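Local coordinates for protein restriction endonuclease (Mycobacterium sp., PDB 4F0Q) that cleaves DNA in a manner that depends on cytosine methylation, working as a tetrameric restriction endonuclease with a magnesium-binding nuclease domain, at residues A281-L289 with G411-R419; T348-A356 with R376-V386. All blocks are in the same frame, centred on the assembly; numbering follows the deposited sequence.

Overall arrangement
Both contacts belong to the C-terminal part of the chain. Contact 2 is a buried pairing of parallel strands in the middle of the five-stranded nuclease sheet, held by backbone hydrogen bonds and carrying two of the three protein residues that bind the magnesium ion. Contact 1 is a partly buried crossing of two helices and rests on van der Waals packing of side chains on each other and on backbone atoms, with no hydrogen bond or salt bridge between the helices. In sequence, contact 2 falls between the two helices of contact 1. Their centres lie about 24 Å apart, yet they touch, L414 CD1 packing at 3.9 Å from V386 CG1, and helix 297-314 packs against both.

Contact 1. Residues A281-L289 with G411-R419; sequences AEAATLQTL and GGTLAATVR
R419 and E282 have the most surface buried here, and their side chains cross at about a right angle where helix 281-292 meets helix 411-425. The axes of the two short segments approach to 8.6 Å at an angle of 96°, close enough for A415 to press its CB against E282 O at 3.2 Å. E282 acts as a knob in a hole formed by G412, A415, A416 and R419. With CG beside its own backbone N (chi1 -57°) and the chain extended beyond, its carboxylate reaches across A416, OE2 lying 3.6 Å from A416 CB. R419 crosses T285 at a slant, with CD 3.3 Å from T285 OG1, and the bend at chi3 (43°) then turns NE and the guanidinium toward A281 and E282. The guanidinium has A281 CB over one face and the T285 hydroxyl at its edge, near the plane. That hydroxyl is already engaged: T285 OG1 donates to A281 O at 2.9 Å from the face of the carbonyl opposite to T285 N.

Farther along, L289 reaches tip to tip towards V418, CD1 to CG2 at 3.9 Å, and towards L414. L286 lays both methyls against G411, with CD1 3.7 Å from G411 O. L430 and L434 of helix 430-440 extend this apolar side.

E282 OE2 and R419 NE remain 4.3 Å apart, beyond a salt bridge, while R419 NH2 makes a weak hydrogen bond to T98 O. With no direct ion pair made, the two charged residues probably contribute through packing of their aliphatic parts and a longer-range attraction.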
# COMPACT_ATOMS: atom_id res chain seq x y z
N ALA A 281 -2.86 4.84 -33.29
CA ALA A 281 -4.30 4.85 -33.03
C ALA A 281 -4.57 5.37 -31.62
O ALA A 281 -5.59 6.02 -31.37
CB ALA A 281 -4.88 3.45 -33.20
N GLU A 282 -3.64 5.08 -30.71
CA GLU A 282 -3.75 5.53 -29.33
C GLU A 282 -3.59 7.04 -29.23
O GLU A 282 -4.12 7.67 -28.31
CB GLU A 282 -2.72 4.82 -28.46
CG GLU A 282 -2.82 3.30 -28.52
CD GLU A 282 -1.83 2.60 -27.60
OE1 GLU A 282 -0.94 3.29 -27.05
OE2 GLU A 282 -1.95 1.37 -27.43
N ALA A 283 -2.87 7.62 -30.18
CA ALA A 283 -2.71 9.07 -30.25
C ALA A 283 -4.03 9.73 -30.60
O ALA A 283 -4.45 10.69 -29.95
CB ALA A 283 -1.64 9.44 -31.27
N ALA A 284 -4.69 9.21 -31.64
CA ALA A 284 -5.99 9.71 -32.05
C ALA A 284 -7.01 9.51 -30.94
O ALA A 284 -7.85 10.37 -30.68
CB ALA A 284 -6.45 9.00 -33.32
N THR A 285 -6.93 8.36 -30.27
CA THR A 285 -7.79 8.06 -29.14
C THR A 285 -7.61 9.10 -28.04
O THR A 285 -8.59 9.62 -27.50
CB THR A 285 -7.49 6.66 -28.56
OG1 THR A 285 -7.79 5.66 -29.54
CG2 THR A 285 -8.34 6.41 -27.32
N LEU A 286 -6.36 9.41 -27.72
CA LEU A 286 -6.05 10.40 -26.70
C LEU A 286 -6.55 11.78 -27.08
O LEU A 286 -7.04 12.53 -26.24
CB LEU A 286 -4.54 10.44 -26.44
CG LEU A 286 -4.10 11.40 -25.34
CD1 LEU A 286 -4.74 11.03 -24.01
CD2 LEU A 286 -2.59 11.41 -25.22
N GLN A 287 -6.41 12.13 -28.36
CA GLN A 287 -6.91 13.41 -28.85
C GLN A 287 -8.42 13.49 -28.69
O GLN A 287 -8.96 14.52 -28.26
CB GLN A 287 -6.51 13.62 -30.32
CG GLN A 287 -5.03 13.84 -30.52
CD GLN A 287 -4.50 15.01 -29.71
OE1 GLN A 287 -3.48 14.91 -29.03
NE2 GLN A 287 -5.20 16.14 -29.78
N THR A 288 -9.11 12.40 -29.02
CA THR A 288 -10.55 12.32 -28.84
C THR A 288 -10.91 12.50 -27.37
O THR A 288 -11.84 13.24 -27.03
CB THR A 288 -11.10 10.97 -29.33
OG1 THR A 288 -10.74 10.78 -30.70
CG2 THR A 288 -12.62 10.94 -29.20
N LEU A 289 -10.16 11.84 -26.49
CA LEU A 289 -10.40 11.91 -25.05
C LEU A 289 -10.22 13.33 -24.51
O LEU A 289 -10.98 13.78 -23.66
CB LEU A 289 -9.49 10.94 -24.30
CG LEU A 289 -9.78 9.44 -24.48
CD1 LEU A 289 -8.78 8.60 -23.69
CD2 LEU A 289 -11.20 9.12 -24.06
N GLY A 411 -0.91 10.05 -20.67
CA GLY A 411 -1.65 9.97 -21.92
C GLY A 411 -1.61 8.63 -22.63
O GLY A 411 -2.64 8.13 -23.08
N GLY A 412 -0.42 8.06 -22.75
CA GLY A 412 -0.25 6.79 -23.43
C GLY A 412 -0.95 5.65 -22.72
O GLY A 412 -1.69 4.87 -23.33
N THR A 413 -0.72 5.56 -21.41
CA THR A 413 -1.34 4.53 -20.59
C THR A 413 -2.86 4.67 -20.59
O THR A 413 -3.58 3.68 -20.71
CB THR A 413 -0.83 4.59 -19.13
OG1 THR A 413 0.60 4.53 -19.12
CG2 THR A 413 -1.39 3.43 -18.32
N LEU A 414 -3.33 5.90 -20.48
CA LEU A 414 -4.76 6.19 -20.51
C LEU A 414 -5.39 5.77 -21.83
O LEU A 414 -6.44 5.14 -21.86
CB LEU A 414 -5.02 7.68 -20.26
CG LEU A 414 -6.46 8.16 -20.49
CD1 LEU A 414 -7.40 7.55 -19.46
CD2 LEU A 414 -6.53 9.68 -20.45
N ALA A 415 -4.73 6.13 -22.93
CA ALA A 415 -5.23 5.81 -24.26
C ALA A 415 -5.27 4.30 -24.49
O ALA A 415 -6.28 3.77 -24.98
CB ALA A 415 -4.37 6.48 -25.33
N ALA A 416 -4.19 3.62 -24.14
CA ALA A 416 -4.10 2.17 -24.30
C ALA A 416 -5.17 1.45 -23.47
O ALA A 416 -5.87 0.56 -23.96
CB ALA A 416 -2.71 1.67 -23.93
N THR A 417 -5.29 1.86 -22.21
CA THR A 417 -6.25 1.27 -21.29
C THR A 417 -7.68 1.48 -21.79
O THR A 417 -8.47 0.54 -21.82
CB THR A 417 -6.12 1.86 -19.88
OG1 THR A 417 -4.77 1.73 -19.42
CG2 THR A 417 -7.05 1.14 -18.91
N VAL A 418 -7.99 2.71 -22.18
CA VAL A 418 -9.32 3.05 -22.68
C VAL A 418 -9.65 2.25 -23.94
O VAL A 418 -10.76 1.73 -24.08
CB VAL A 418 -9.45 4.57 -22.96
CG1 VAL A 418 -10.61 4.85 -23.90
CG2 VAL A 418 -9.61 5.33 -21.66
N ARG A 419 -8.68 2.14 -24.85
CA ARG A 419 -8.86 1.35 -26.06
C ARG A 419 -9.14 -0.12 -25.74
O ARG A 419 -10.02 -0.74 -26.34
CB ARG A 419 -7.65 1.48 -26.98
CG ARG A 419 -7.67 2.73 -27.85
CD ARG A 419 -6.36 2.89 -28.61
NE ARG A 419 -5.89 1.63 -29.17
CZ ARG A 419 -6.27 1.15 -30.35
NH1 ARG A 419 -7.13 1.82 -31.10
NH2 ARG A 419 -5.78 -0.01 -30.78

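Contact 2. Residues T348-A356 with R376-V386; sequences TPVVVLGQA and RLRRGWIGVYV. With MG (magnesium ion), chain E.
Strands 347-357 and 381-387 are a parallel pair in the middle of the PD-(D/E)XK-type nuclease sheet, and the first of them supplies two of the metal-binding residues, Q355 and A356. The axes of the two short segments lie 4.6 Å apart and are twisted 23° against each other. From I382 N to V351 O through V386 N to Q355 O, five backbone bonds of 2.9 Å zip them together; only a weak one, V351 N to G380 O, precedes these. G380 is the third residue of the type II turn from R378 to W381, closed by W381 N bonding to R378 O, that leads into the second strand.

One face of the sheet is built from W381, V351, L353, Q355 and Y385. V351 CB sits over one face of the W381 indole, 3.6 Å from the centroid of the five-membered ring, while R378 CB covers the opposite face. L353 packs obliquely beside the indole: CD1 meets W381 CE3 at 3.6 Å, and CD2 turns to R376 CB and L377 CD2. On the other face V352 packs on I382 and V384, where helix 297-314 covers I382 and V386.

Q355 places CG over the face of the Y385 ring, 3.6 Å from its centroid. CG anti to the backbone N (chi1 167°) and a bend at chi2 (62°) then carry OE1 to the magnesium. Q355 OE1 and the backbone O of A356 each bind it at 2.1 Å, D334 and three waters completing six ligands. The ring under CG and a weak hydrogen bond from NE2 to G332 O would together limit how the amide turns; F391 in turn meets the Y385 ring edge-to-face. An aspartate, a strand side chain and the next backbone carbonyl sharing one metal ion are the hallmark of the PD-(D/E)XK active site, here with glutamine at the usual acidic position.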
# COMPACT_ATOMS: atom_id res chain seq x y z
N THR A 348 -5.55 -7.27 3.76
CA THR A 348 -5.81 -5.98 4.39
C THR A 348 -6.26 -4.97 3.34
O THR A 348 -5.79 -4.99 2.20
CB THR A 348 -4.58 -5.46 5.18
OG1 THR A 348 -4.98 -4.40 6.06
CG2 THR A 348 -3.48 -4.97 4.25
N PRO A 349 -7.21 -4.10 3.71
CA PRO A 349 -7.72 -3.09 2.78
C PRO A 349 -6.85 -1.84 2.72
O PRO A 349 -6.58 -1.22 3.75
CB PRO A 349 -9.10 -2.75 3.36
CG PRO A 349 -8.95 -2.99 4.82
CD PRO A 349 -7.98 -4.13 4.97
N VAL A 350 -6.40 -1.48 1.52
CA VAL A 350 -5.68 -0.23 1.31
C VAL A 350 -6.53 0.74 0.50
O VAL A 350 -7.06 0.40 -0.57
CB VAL A 350 -4.30 -0.45 0.65
CG1 VAL A 350 -3.35 -1.13 1.63
CG2 VAL A 350 -4.42 -1.25 -0.63
N VAL A 351 -6.69 1.95 1.02
CA VAL A 351 -7.54 2.96 0.41
C VAL A 351 -6.83 3.65 -0.75
O VAL A 351 -5.68 4.07 -0.64
CB VAL A 351 -7.99 4.01 1.44
CG1 VAL A 351 -8.95 5.01 0.81
CG2 VAL A 351 -8.64 3.33 2.63
N VAL A 352 -7.54 3.76 -1.88
CA VAL A 352 -6.99 4.38 -3.07
C VAL A 352 -7.59 5.77 -3.29
O VAL A 352 -8.79 5.92 -3.46
CB VAL A 352 -7.25 3.52 -4.32
CG1 VAL A 352 -6.67 4.20 -5.56
CG2 VAL A 352 -6.66 2.13 -4.14
N LEU A 353 -6.73 6.78 -3.27
CA LEU A 353 -7.15 8.15 -3.55
C LEU A 353 -6.84 8.49 -5.00
O LEU A 353 -5.70 8.41 -5.44
CB LEU A 353 -6.46 9.13 -2.60
CG LEU A 353 -7.14 9.42 -1.26
CD1 LEU A 353 -7.32 8.16 -0.43
CD2 LEU A 353 -6.35 10.46 -0.48
N GLY A 354 -7.88 8.88 -5.74
CA GLY A 354 -7.72 9.18 -7.15
C GLY A 354 -7.78 10.65 -7.47
O GLY A 354 -8.48 11.42 -6.80
N GLN A 355 -7.04 11.05 -8.49
CA GLN A 355 -7.07 12.42 -8.99
C GLN A 355 -7.04 12.41 -10.51
O GLN A 355 -6.26 11.69 -11.12
CB GLN A 355 -5.87 13.20 -8.47
CG GLN A 355 -5.64 14.53 -9.17
CD GLN A 355 -6.80 15.49 -9.02
OE1 GLN A 355 -7.28 16.07 -9.99
NE2 GLN A 355 -7.26 15.66 -7.78
N ALA A 356 -7.91 13.21 -11.13
CA ALA A 356 -8.00 13.25 -12.58
C ALA A 356 -7.87 14.68 -13.10
O ALA A 356 -8.53 15.59 -12.61
CB ALA A 356 -9.32 12.65 -13.04
N ARG A 376 -2.43 14.10 0.92
CA ARG A 376 -3.67 13.56 1.46
C ARG A 376 -3.51 12.11 1.93
O ARG A 376 -4.33 11.61 2.70
CB ARG A 376 -4.79 13.65 0.42
CG ARG A 376 -5.31 15.06 0.19
CD ARG A 376 -6.10 15.55 1.38
NE ARG A 376 -7.18 14.63 1.72
CZ ARG A 376 -8.39 14.65 1.17
NH1 ARG A 376 -8.68 15.55 0.24
NH2 ARG A 376 -9.31 13.77 1.54
N LEU A 377 -2.46 11.46 1.46
CA LEU A 377 -2.25 10.04 1.75
C LEU A 377 -1.75 9.79 3.16
O LEU A 377 -0.86 10.48 3.66
CB LEU A 377 -1.29 9.42 0.73
CG LEU A 377 -1.76 9.36 -0.72
CD1 LEU A 377 -0.69 8.73 -1.60
CD2 LEU A 377 -3.07 8.60 -0.83
N ARG A 378 -2.34 8.79 3.81
CA ARG A 378 -1.86 8.30 5.09
C ARG A 378 -1.17 6.97 4.87
O ARG A 378 -1.09 6.49 3.74
CB ARG A 378 -3.03 8.12 6.06
CG ARG A 378 -3.81 9.39 6.34
CD ARG A 378 -5.01 9.11 7.22
NE ARG A 378 -5.76 10.32 7.52
CZ ARG A 378 -6.89 10.35 8.22
NH1 ARG A 378 -7.41 9.22 8.69
NH2 ARG A 378 -7.51 11.50 8.44
N ARG A 379 -0.67 6.36 5.94
CA ARG A 379 -0.08 5.03 5.82
C ARG A 379 -1.18 4.01 5.56
O ARG A 379 -2.23 4.03 6.20
CB ARG A 379 0.71 4.66 7.07
CG ARG A 379 -0.05 4.84 8.37
CD ARG A 379 0.77 4.36 9.55
NE ARG A 379 0.18 4.80 10.81
CZ ARG A 379 0.70 4.54 12.00
NH1 ARG A 379 1.82 3.84 12.11
NH2 ARG A 379 0.09 4.99 13.09
N GLY A 380 -0.94 3.12 4.60
CA GLY A 380 -1.93 2.15 4.19
C GLY A 380 -2.80 2.69 3.07
O GLY A 380 -3.74 2.03 2.64
N TRP A 381 -2.47 3.89 2.61
CA TRP A 381 -3.17 4.50 1.49
C TRP A 381 -2.24 4.63 0.30
O TRP A 381 -1.04 4.85 0.45
CB TRP A 381 -3.70 5.89 1.87
CG TRP A 381 -4.85 5.88 2.82
CD1 TRP A 381 -5.31 4.82 3.55
CD2 TRP A 381 -5.70 6.99 3.15
NE1 TRP A 381 -6.39 5.20 4.32
CE2 TRP A 381 -6.65 6.53 4.09
CE3 TRP A 381 -5.75 8.32 2.75
CZ2 TRP A 381 -7.63 7.35 4.62
CZ3 TRP A 381 -6.72 9.15 3.28
CH2 TRP A 381 -7.65 8.66 4.21
N ILE A 382 -2.80 4.49 -0.90
CA ILE A 382 -2.05 4.75 -2.12
C ILE A 382 -2.80 5.75 -2.98
O ILE A 382 -4.00 5.97 -2.79
CB ILE A 382 -1.79 3.47 -2.94
CG1 ILE A 382 -3.10 2.90 -3.48
CG2 ILE A 382 -1.05 2.43 -2.10
CD1 ILE A 382 -2.92 1.83 -4.52
N GLY A 383 -2.10 6.36 -3.93
CA GLY A 383 -2.72 7.34 -4.80
C GLY A 383 -2.68 6.92 -6.26
O GLY A 383 -1.99 5.97 -6.62
N VAL A 384 -3.43 7.63 -7.09
CA VAL A 384 -3.39 7.42 -8.53
C VAL A 384 -3.75 8.70 -9.28
O VAL A 384 -4.77 9.33 -9.00
CB VAL A 384 -4.29 6.24 -8.97
CG1 VAL A 384 -5.70 6.39 -8.41
CG2 VAL A 384 -4.32 6.12 -10.49
N TYR A 385 -2.90 9.10 -10.22
CA TYR A 385 -3.10 10.34 -10.96
C TYR A 385 -3.30 10.05 -12.45
O TYR A 385 -2.37 9.62 -13.14
CB TYR A 385 -1.92 11.28 -10.74
CG TYR A 385 -2.26 12.76 -10.86
CD1 TYR A 385 -2.98 13.24 -11.95
CD2 TYR A 385 -1.86 13.66 -9.89
CE1 TYR A 385 -3.29 14.59 -12.06
CE2 TYR A 385 -2.17 15.00 -9.99
CZ TYR A 385 -2.88 15.46 -11.07
OH TYR A 385 -3.19 16.80 -11.18
N VAL A 386 -4.51 10.31 -12.93
CA VAL A 386 -4.85 10.09 -14.33
C VAL A 386 -4.93 11.41 -15.09
O VAL A 386 -5.67 12.32 -14.71
CB VAL A 386 -6.19 9.34 -14.47
CG1 VAL A 386 -6.51 9.09 -15.94
CG2 VAL A 386 -6.14 8.03 -13.70
MG MG E . -9.08 16.63 -10.90
O HOH W 1 -10.89 16.60 -11.95
O HOH W 2 -8.55 18.29 -12.05
O HOH W 3 -9.61 17.52 -9.06